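Local structure of agmatinase (Deinococcus radiodurans, 1WOH) at residues A212-L215 with A216-P219; Q253-K256 with I257-A261; L287-A290 with R291-M294; E295-C298 with E299-H303. The protein probably hydrolyses agmatine to putrescine and urea, as a manganese-dependent member of the arginase (ureohydrolase) family. All coordinates share one frame; numbering follows the deposited sequence.

Contact 1 of 4, residues A212-L215 with A216-P219; sequences AGVL and AQLP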
loop_
_atom_site.group_PDB
_atom_site.type_symbol
_atom_site.label_atom_id
_atom_site.label_comp_id
_atom_site.label_asym_id
_atom_site.label_seq_id
_atom_site.Cartn_x
_atom_site.Cartn_y
_atom_site.Cartn_z
ATOM N N ALA A 212 -18.365 -31.269 15.150
ATOM C CA ALA A 212 -19.171 -31.744 16.267
ATOM C C ALA A 212 -18.278 -32.426 17.299
ATOM O O ALA A 212 -18.366 -32.143 18.495
ATOM C CB ALA A 212 -20.237 -32.721 15.771
ATOM N N GLY A 213 -17.417 -33.319 16.821
ATOM C CA GLY A 213 -16.516 -34.033 17.705
ATOM C C GLY A 213 -15.594 -33.090 18.454
ATOM O O GLY A 213 -15.186 -33.370 19.581
ATOM N N VAL A 214 -15.259 -31.968 17.826
ATOM C CA VAL A 214 -14.387 -30.980 18.451
ATOM C C VAL A 214 -15.122 -30.244 19.572
ATOM O O VAL A 214 -14.596 -30.104 20.680
ATOM C CB VAL A 214 -13.863 -29.965 17.404
ATOM C CG1 VAL A 214 -13.208 -28.781 18.100
ATOM C CG2 VAL A 214 -12.874 -30.659 16.467
ATOM N N LEU A 215 -16.339 -29.781 19.295
ATOM C CA LEU A 215 -17.109 -29.074 20.314
ATOM C C LEU A 215 -17.338 -29.991 21.514
ATOM O O LEU A 215 -17.424 -29.528 22.649
ATOM C CB LEU A 215 -18.462 -28.606 19.755
ATOM C CG LEU A 215 -18.444 -27.729 18.500
ATOM C CD1 LEU A 215 -19.867 -27.302 18.156
ATOM C CD2 LEU A 215 -17.569 -26.505 18.732
ATOM N N ALA A 216 -17.421 -31.294 21.259
ATOM C CA ALA A 216 -17.637 -32.264 22.330
ATOM C C ALA A 216 -16.409 -32.409 23.227
ATOM O O ALA A 216 -16.501 -32.945 24.333
ATOM C CB ALA A 216 -18.014 -33.618 21.742
ATOM N N GLN A 217 -15.261 -31.931 22.753
ATOM C CA GLN A 217 -14.033 -32.012 23.531
ATOM C C GLN A 217 -13.810 -30.772 24.394
ATOM O O GLN A 217 -12.936 -30.767 25.256
ATOM C CB GLN A 217 -12.823 -32.200 22.616
ATOM C CG GLN A 217 -12.863 -33.450 21.758
ATOM C CD GLN A 217 -11.600 -33.610 20.935
ATOM O OE1 GLN A 217 -10.506 -33.755 21.481
ATOM N NE2 GLN A 217 -11.742 -33.582 19.616
ATOM N N LEU A 218 -14.594 -29.724 24.164
ATOM C CA LEU A 218 -14.451 -28.495 24.938
ATOM C C LEU A 218 -14.861 -28.686 26.398
ATOM O O LEU A 218 -15.652 -29.572 26.722
ATOM C CB LEU A 218 -15.277 -27.372 24.308
ATOM C CG LEU A 218 -14.872 -26.979 22.885
ATOM C CD1 LEU A 218 -15.830 -25.920 22.372
ATOM C CD2 LEU A 218 -13.444 -26.458 22.872
ATOM N N PRO A 219 -14.320 -27.856 27.304
ATOM C CA PRO A 219 -14.629 -27.940 28.734
ATOM C C PRO A 219 -16.095 -27.663 29.072
ATOM O O PRO A 219 -16.809 -27.012 28.309
ATOM C CB PRO A 219 -13.682 -26.913 29.352
ATOM C CG PRO A 219 -13.513 -25.904 28.256
ATOM C CD PRO A 219 -13.356 -26.772 27.039
#

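Contact 2 of 4, residues Q253-K256 with I257-A261; sequences QGMK and ILAAA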
loop_
_atom_site.group_PDB
_atom_site.type_symbol
_atom_site.label_atom_id
_atom_site.label_comp_id
_atom_site.label_asym_id
_atom_site.label_seq_id
_atom_site.Cartn_x
_atom_site.Cartn_y
_atom_site.Cartn_z
ATOM N N GLN A 253 -16.379 -20.934 12.010
ATOM C CA GLN A 253 -15.898 -22.055 12.815
ATOM C C GLN A 253 -15.322 -21.579 14.144
ATOM O O GLN A 253 -15.610 -22.151 15.202
ATOM C CB GLN A 253 -14.835 -22.831 12.051
ATOM C CG GLN A 253 -15.342 -23.501 10.800
ATOM C CD GLN A 253 -14.214 -24.127 10.023
ATOM O OE1 GLN A 253 -13.184 -23.490 9.801
ATOM N NE2 GLN A 253 -14.397 -25.379 9.599
ATOM N N GLY A 254 -14.496 -20.540 14.089
ATOM C CA GLY A 254 -13.911 -20.018 15.310
ATOM C C GLY A 254 -15.007 -19.557 16.253
ATOM O O GLY A 254 -14.967 -19.814 17.459
ATOM N N MET A 255 -16.001 -18.874 15.694
ATOM C CA MET A 255 -17.119 -18.358 16.474
ATOM C C MET A 255 -17.979 -19.476 17.069
ATOM O O MET A 255 -18.484 -19.347 18.186
ATOM C CB MET A 255 -17.971 -17.431 15.596
ATOM C CG MET A 255 -18.871 -16.473 16.367
ATOM S SD MET A 255 -17.957 -15.458 17.551
ATOM C CE MET A 255 -18.580 -16.142 19.081
ATOM N N LYS A 256 -18.160 -20.567 16.329
ATOM C CA LYS A 256 -18.949 -21.687 16.842
ATOM C C LYS A 256 -18.240 -22.310 18.046
ATOM O O LYS A 256 -18.881 -22.720 19.016
ATOM C CB LYS A 256 -19.148 -22.760 15.770
ATOM C CG LYS A 256 -20.150 -22.395 14.694
ATOM C CD LYS A 256 -20.431 -23.592 13.801
ATOM C CE LYS A 256 -21.501 -23.284 12.768
ATOM N NZ LYS A 256 -21.054 -22.246 11.798
ATOM N N ILE A 257 -16.915 -22.387 17.969
ATOM C CA ILE A 257 -16.115 -22.947 19.056
ATOM C C ILE A 257 -16.256 -22.079 20.302
ATOM O O ILE A 257 -16.529 -22.585 21.399
ATOM C CB ILE A 257 -14.620 -23.032 18.654
ATOM C CG1 ILE A 257 -14.445 -24.084 17.560
ATOM C CG2 ILE A 257 -13.757 -23.407 19.871
ATOM C CD1 ILE A 257 -13.097 -24.051 16.895
ATOM N N LEU A 258 -16.078 -20.771 20.139
ATOM C CA LEU A 258 -16.201 -19.862 21.271
ATOM C C LEU A 258 -17.625 -19.864 21.833
ATOM O O LEU A 258 -17.821 -19.871 23.046
ATOM C CB LEU A 258 -15.811 -18.441 20.859
ATOM C CG LEU A 258 -14.342 -18.296 20.419
ATOM C CD1 LEU A 258 -14.125 -16.946 19.737
ATOM C CD2 LEU A 258 -13.421 -18.453 21.629
ATOM N N ALA A 259 -18.613 -19.855 20.946
ATOM C CA ALA A 259 -20.006 -19.842 21.379
ATOM C C ALA A 259 -20.327 -21.079 22.213
ATOM O O ALA A 259 -20.988 -20.985 23.252
ATOM C CB ALA A 259 -20.928 -19.765 20.166
ATOM N N ALA A 260 -19.852 -22.233 21.760
ATOM C CA ALA A 260 -20.097 -23.488 22.462
ATOM C C ALA A 260 -19.500 -23.449 23.861
ATOM O O ALA A 260 -20.143 -23.841 24.841
ATOM C CB ALA A 260 -19.512 -24.649 21.673
ATOM N N ALA A 261 -18.265 -22.969 23.957
ATOM C CA ALA A 261 -17.598 -22.890 25.246
ATOM C C ALA A 261 -18.284 -21.880 26.164
ATOM O O ALA A 261 -18.418 -22.121 27.360
ATOM C CB ALA A 261 -16.127 -22.519 25.051
#

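Contact 3 of 4, residues L287-A290 with R291-M294; sequences LLMA and RLVM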
loop_
_atom_site.group_PDB
_atom_site.type_symbol
_atom_site.label_atom_id
_atom_site.label_comp_id
_atom_site.label_asym_id
_atom_site.label_seq_id
_atom_site.Cartn_x
_atom_site.Cartn_y
_atom_site.Cartn_z
ATOM N N LEU A 287 -11.489 -5.283 11.392
ATOM C CA LEU A 287 -12.942 -5.174 11.384
ATOM C C LEU A 287 -13.575 -6.486 11.832
ATOM O O LEU A 287 -14.433 -6.497 12.720
ATOM C CB LEU A 287 -13.432 -4.783 9.987
ATOM C CG LEU A 287 -13.195 -3.296 9.690
ATOM C CD1 LEU A 287 -13.457 -2.986 8.223
ATOM C CD2 LEU A 287 -14.110 -2.464 10.592
ATOM N N LEU A 288 -13.131 -7.592 11.238
ATOM C CA LEU A 288 -13.647 -8.900 11.589
ATOM C C LEU A 288 -13.297 -9.329 13.005
ATOM O O LEU A 288 -14.123 -9.931 13.689
ATOM C CB LEU A 288 -13.150 -9.960 10.607
ATOM C CG LEU A 288 -14.091 -10.226 9.428
ATOM C CD1 LEU A 288 -14.357 -8.928 8.677
ATOM C CD2 LEU A 288 -13.490 -11.283 8.513
ATOM N N MET A 289 -12.081 -9.032 13.452
ATOM C CA MET A 289 -11.689 -9.426 14.802
ATOM C C MET A 289 -12.360 -8.605 15.900
ATOM O O MET A 289 -12.563 -9.097 17.012
ATOM C CB MET A 289 -10.169 -9.395 14.943
ATOM C CG MET A 289 -9.472 -10.500 14.155
ATOM S SD MET A 289 -9.918 -12.218 14.620
ATOM C CE MET A 289 -10.634 -11.988 16.240
ATOM N N ALA A 290 -12.705 -7.355 15.606
ATOM C CA ALA A 290 -13.404 -6.539 16.593
ATOM C C ALA A 290 -14.811 -7.130 16.724
ATOM O O ALA A 290 -15.369 -7.210 17.825
ATOM C CB ALA A 290 -13.486 -5.091 16.132
ATOM N N ARG A 291 -15.382 -7.551 15.597
ATOM C CA ARG A 291 -16.714 -8.142 15.624
ATOM C C ARG A 291 -16.689 -9.460 16.390
ATOM O O ARG A 291 -17.616 -9.775 17.137
ATOM C CB ARG A 291 -17.243 -8.397 14.210
ATOM C CG ARG A 291 -18.659 -8.954 14.248
ATOM C CD ARG A 291 -19.128 -9.520 12.929
ATOM N NE ARG A 291 -19.925 -10.720 13.171
ATOM C CZ ARG A 291 -20.786 -11.243 12.307
ATOM N NH1 ARG A 291 -20.981 -10.669 11.128
ATOM N NH2 ARG A 291 -21.436 -12.355 12.620
ATOM N N LEU A 292 -15.629 -10.239 16.201
ATOM C CA LEU A 292 -15.519 -11.512 16.897
ATOM C C LEU A 292 -15.582 -11.282 18.402
ATOM O O LEU A 292 -16.241 -12.030 19.126
ATOM C CB LEU A 292 -14.195 -12.223 16.560
ATOM C CG LEU A 292 -14.138 -13.658 17.098
ATOM C CD1 LEU A 292 -14.744 -14.594 16.055
ATOM C CD2 LEU A 292 -12.704 -14.090 17.370
ATOM N N VAL A 293 -14.888 -10.252 18.881
ATOM C CA VAL A 293 -14.893 -9.971 20.312
ATOM C C VAL A 293 -16.304 -9.611 20.755
ATOM O O VAL A 293 -16.802 -10.137 21.758
ATOM C CB VAL A 293 -13.935 -8.812 20.679
ATOM C CG1 VAL A 293 -14.107 -8.438 22.146
ATOM C CG2 VAL A 293 -12.480 -9.232 20.425
ATOM N N MET A 294 -16.958 -8.735 19.997
ATOM C CA MET A 294 -18.312 -8.320 20.348
ATOM C C MET A 294 -19.313 -9.469 20.258
ATOM O O MET A 294 -20.200 -9.588 21.108
ATOM C CB MET A 294 -18.783 -7.156 19.458
ATOM C CG MET A 294 -18.046 -5.832 19.688
ATOM S SD MET A 294 -17.833 -5.374 21.418
ATOM C CE MET A 294 -19.572 -5.052 21.906
#

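Contact 4 of 4, residues E295-C298 with E299-H303; sequences ETLC and EVFDH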
loop_
_atom_site.group_PDB
_atom_site.type_symbol
_atom_site.label_atom_id
_atom_site.label_comp_id
_atom_site.label_asym_id
_atom_site.label_seq_id
_atom_site.Cartn_x
_atom_site.Cartn_y
_atom_site.Cartn_z
ATOM N N GLU A 295 -19.183 -10.309 19.237
ATOM C CA GLU A 295 -20.097 -11.432 19.102
ATOM C C GLU A 295 -19.840 -12.435 20.219
ATOM O O GLU A 295 -20.774 -13.034 20.757
ATOM C CB GLU A 295 -19.948 -12.117 17.742
ATOM C CG GLU A 295 -20.950 -13.260 17.544
ATOM C CD GLU A 295 -21.023 -13.751 16.111
ATOM O OE1 GLU A 295 -21.778 -14.709 15.846
ATOM O OE2 GLU A 295 -20.327 -13.183 15.249
ATOM N N THR A 296 -18.576 -12.619 20.586
ATOM C CA THR A 296 -18.272 -13.554 21.661
ATOM C C THR A 296 -18.923 -13.075 22.955
ATOM O O THR A 296 -19.500 -13.870 23.698
ATOM C CB THR A 296 -16.751 -13.710 21.862
ATOM O OG1 THR A 296 -16.179 -14.292 20.681
ATOM C CG2 THR A 296 -16.460 -14.621 23.050
ATOM N N LEU A 297 -18.843 -11.777 23.223
ATOM C CA LEU A 297 -19.458 -11.231 24.427
ATOM C C LEU A 297 -20.979 -11.422 24.396
ATOM O O LEU A 297 -21.603 -11.626 25.440
ATOM C CB LEU A 297 -19.110 -9.751 24.576
ATOM C CG LEU A 297 -17.636 -9.462 24.886
ATOM C CD1 LEU A 297 -17.368 -7.968 24.793
ATOM C CD2 LEU A 297 -17.290 -9.982 26.273
ATOM N N CYS A 298 -21.575 -11.354 23.209
ATOM C CA CYS A 298 -23.021 -11.558 23.097
ATOM C C CYS A 298 -23.323 -12.956 23.601
ATOM O O CYS A 298 -24.253 -13.162 24.381
ATOM C CB CYS A 298 -23.491 -11.467 21.646
ATOM S SG CYS A 298 -23.642 -9.820 20.982
ATOM N N GLU A 299 -22.528 -13.915 23.133
ATOM C CA GLU A 299 -22.693 -15.304 23.524
ATOM C C GLU A 299 -22.447 -15.460 25.017
ATOM O O GLU A 299 -23.211 -16.128 25.709
ATOM C CB GLU A 299 -21.722 -16.197 22.743
ATOM C CG GLU A 299 -21.951 -16.247 21.231
ATOM C CD GLU A 299 -23.285 -16.869 20.849
ATOM O OE1 GLU A 299 -23.842 -17.634 21.664
ATOM O OE2 GLU A 299 -23.772 -16.609 19.725
ATOM N N VAL A 300 -21.379 -14.844 25.522
ATOM C CA VAL A 300 -21.071 -14.949 26.946
ATOM C C VAL A 300 -22.242 -14.484 27.816
ATOM O O VAL A 300 -22.724 -15.227 28.668
ATOM C CB VAL A 300 -19.811 -14.126 27.312
ATOM C CG1 VAL A 300 -19.671 -14.015 28.826
ATOM C CG2 VAL A 300 -18.572 -14.797 26.731
ATOM N N PHE A 301 -22.718 -13.265 27.589
ATOM C CA PHE A 301 -23.806 -12.755 28.410
ATOM C C PHE A 301 -25.175 -13.375 28.154
ATOM O O PHE A 301 -26.130 -13.079 28.867
ATOM C CB PHE A 301 -23.868 -11.231 28.316
ATOM C CG PHE A 301 -22.787 -10.548 29.099
ATOM C CD1 PHE A 301 -21.508 -10.412 28.573
ATOM C CD2 PHE A 301 -23.025 -10.106 30.398
ATOM C CE1 PHE A 301 -20.481 -9.851 29.326
ATOM C CE2 PHE A 301 -22.006 -9.543 31.164
ATOM C CZ PHE A 301 -20.727 -9.415 30.627
ATOM N N ASP A 302 -25.269 -14.247 27.157
ATOM C CA ASP A 302 -26.531 -14.919 26.866
ATOM C C ASP A 302 -26.646 -16.195 27.694
ATOM O O ASP A 302 -27.746 -16.705 27.915
ATOM C CB ASP A 302 -26.624 -15.282 25.383
ATOM C CG ASP A 302 -27.605 -14.407 24.629
ATOM O OD1 ASP A 302 -27.809 -14.653 23.424
ATOM O OD2 ASP A 302 -28.174 -13.477 25.237
ATOM N N HIS A 303 -25.508 -16.711 28.153
ATOM C CA HIS A 303 -25.506 -17.943 28.938
ATOM C C HIS A 303 -24.831 -17.839 30.300
ATOM O O HIS A 303 -24.485 -18.859 30.896
ATOM C CB HIS A 303 -24.843 -19.076 28.147
ATOM C CG HIS A 303 -25.473 -19.335 26.816
ATOM N ND1 HIS A 303 -25.245 -18.536 25.716
ATOM C CD2 HIS A 303 -26.344 -20.290 26.412
ATOM C CE1 HIS A 303 -25.948 -18.988 24.692
ATOM N NE2 HIS A 303 -26.623 -20.051 25.087
HETATM O O HOH W 1 -21.898 -16.887 17.656
HETATM O O HOH W 2 -26.409 -11.295 25.307
#

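Contact 1 of 4, residues A212-L215 with A216-P219
Leu-215 and Leu-218 form the tight side of this turn. Their side chains run side by side in the same direction, with CD2 of Leu-215 4.1 Å from CD1 of Leu-218. Both first torsions place CG beside the backbone N (chi1 -56° and -62°), so the two branched ends reach the same surface and pack on Ile-257 and Ala-260 of helix 251-264. The backbone beneath them is a type I beta turn from Leu-215 to Leu-218 that brings the chain out of the short helix 211-215 toward strand 223-229. Ala-216 N still bonds four residues back, 3.0 Å from Ala-212 O. The next two bonds reach back only three residues, Gln-217 N to Val-214 O (2.8 Å) and Leu-218 N to Leu-215 O (3.2 Å). The solvent side is looser. Ala-212, Ala-216 and Gln-217 are exposed there, and the extended Gln-217 chain runs back alongside Gly-213, its CG 3.2 Å from Gly-213 O. Its amide NE2 makes only a weak bond to the same oxygen, at 3.5 Å. Val-214, on the buried side, packs on Ile-202 of strand 200-203, which Gln-217 also touches.

Contact 2 of 4, residues Q253-K256 with I257-A261
Four successive backbone bonds of alpha-helical i to i+4 type tie Gln-253 through Lys-256 to Ile-257 through Ala-260, beginning with Ile-257 N to Gln-253 O at 3.1 Å. The shortest joins Ala-259 N to Met-255 O at 2.8 Å. Met-255 makes the main side-chain contact. With CG anti to the backbone N (chi1 -160°) and further bends at chi2 and chi3, the thioether doubles back until its methyl CE lies 4.0 Å from Leu-258 CB, the two side chains crossing at about a right angle. Around them the second segment rests largely on carbonyl oxygens of the turn before: Ile-257 CG1 is 3.3 Å from Gln-253 O, Leu-258 CG is 3.4 Å from Gly-254 O, and the small Ala-259 CB sits 3.2 Å from Met-255 O. Lys-256 extends to the exposed side of the helix, while Gln-253 turns its OE1 to a hydrogen bond with the backbone N of Thr-250. On the buried side, Leu-258 and Ala-261 pack on Phe-226 of strand 223-229, and Met-255 faces helix 284-302 through Leu-292 and Thr-296. Helix 251-264 is thus the connecting helix of a beta-alpha-beta crossover: it joins the parallel strands 223-229 and 266-273 and packs against the sheet in the alpha/beta fold of the arginase family.

Contact 3 of 4, residues L287-A290 with R291-M294
Arg-291, whose CB rests 3.5 Å from Leu-288 O, carries the one flat side-chain group of the two segments, and no other side chain of 287-294 packs on either face of its guanidinium. Partners beyond the segments hold it instead: NH2 forms a salt bridge with Glu-295, NH1 one with Glu-245 of the second subunit, and NE a weak bond to Tyr-251 OH. A chi1 of -177° sets CG opposite the backbone N, and the chain leads away from the first segment toward these groups; the two acids probably fix the rotation of the plane. Backbone bonds of i to i+4 type link the segments, including Leu-292 N to Leu-288 O at 2.9 Å and Met-294 N to Ala-290 O at 3.1 Å. The Met-289 and Leu-292 side chains run alongside each other, but the close approach of the Met-289 methyl is doubtful. Val-293 CG2 comes 3.4 Å from Met-289 O, and Met-294 CG 3.5 Å from Ala-290 O. Helix 284-302 is wedged here between its neighbours: Leu-292 packs on helix 251-264, Met-289 and Val-293 on Leu-272 of strand 266-273, Ala-290 on helix 51-59, and Leu-288 on Pro-246 of the second subunit.

Contact 4 of 4, residues E295-C298 with E299-H303
Glu-299 meets Glu-295 one helical turn back through a shared water, which donates 2.8 Å to Glu-295 OE1 and 2.8 Å to Glu-299 OE2. In Glu-299 a chi1 of -64° puts CG beside the backbone N and near Glu-295 O, and the bend at chi2 turns the carboxylate toward the water; OE1 of Glu-295 and OE2 of Glu-299 stand 4.8 Å apart. Val-300 follows with a short bond, its N 2.8 Å from Thr-296 O and in that carbonyl's plane, while the CG2 methyls of Val-300 and Thr-296 approach to 4.2 Å. Phe-301 N points almost straight at Leu-297 O (2.9 Å, 179°). The same oxygen lies in the plane of the Phe-301 ring, at its edge, 3.4 Å from CD1, and the ring itself reaches Val-31 of strand 31-36. Asp-302 packs its CB against Cys-298 O, and a second water donates to both Cys-298 O and Asp-302 OD2. His-303 turns back to donate from ND1 to Glu-299 O (3.2 Å, 175°), which lies in its ring plane and also accepts Asp-302 N. The like charges of the two glutamates are probably eased by the water and by further partners: Glu-295 OE2 has a hydrogen bond with Tyr-251 OH, and Glu-299 OE2 a salt bridge to the positively charged Arg-74.

How the contacts relate
Along the chain the contacts come in series, 212-219, 253-261, 287-294 and 295-303, and line one stretch of the helical layer beside the central parallel sheet. Contacts 3 and 4 are consecutive parts of helix 284-302, their centres 13 Å apart. Contact 2, on helix 251-264, touches contact 1 on one flank and contacts 3 and 4 on the other, with centres 10, 13 and 11 Å away. It thus separates contact 1 from contacts 3 and 4, whose nearest atoms are about 13 and 11 Å from contact 1. Contact 3 comes nearest to the manganese ligands, Met-289 being about 8 Å from Asp-229 between side chains, while contacts 1 and 4 lie away from that site.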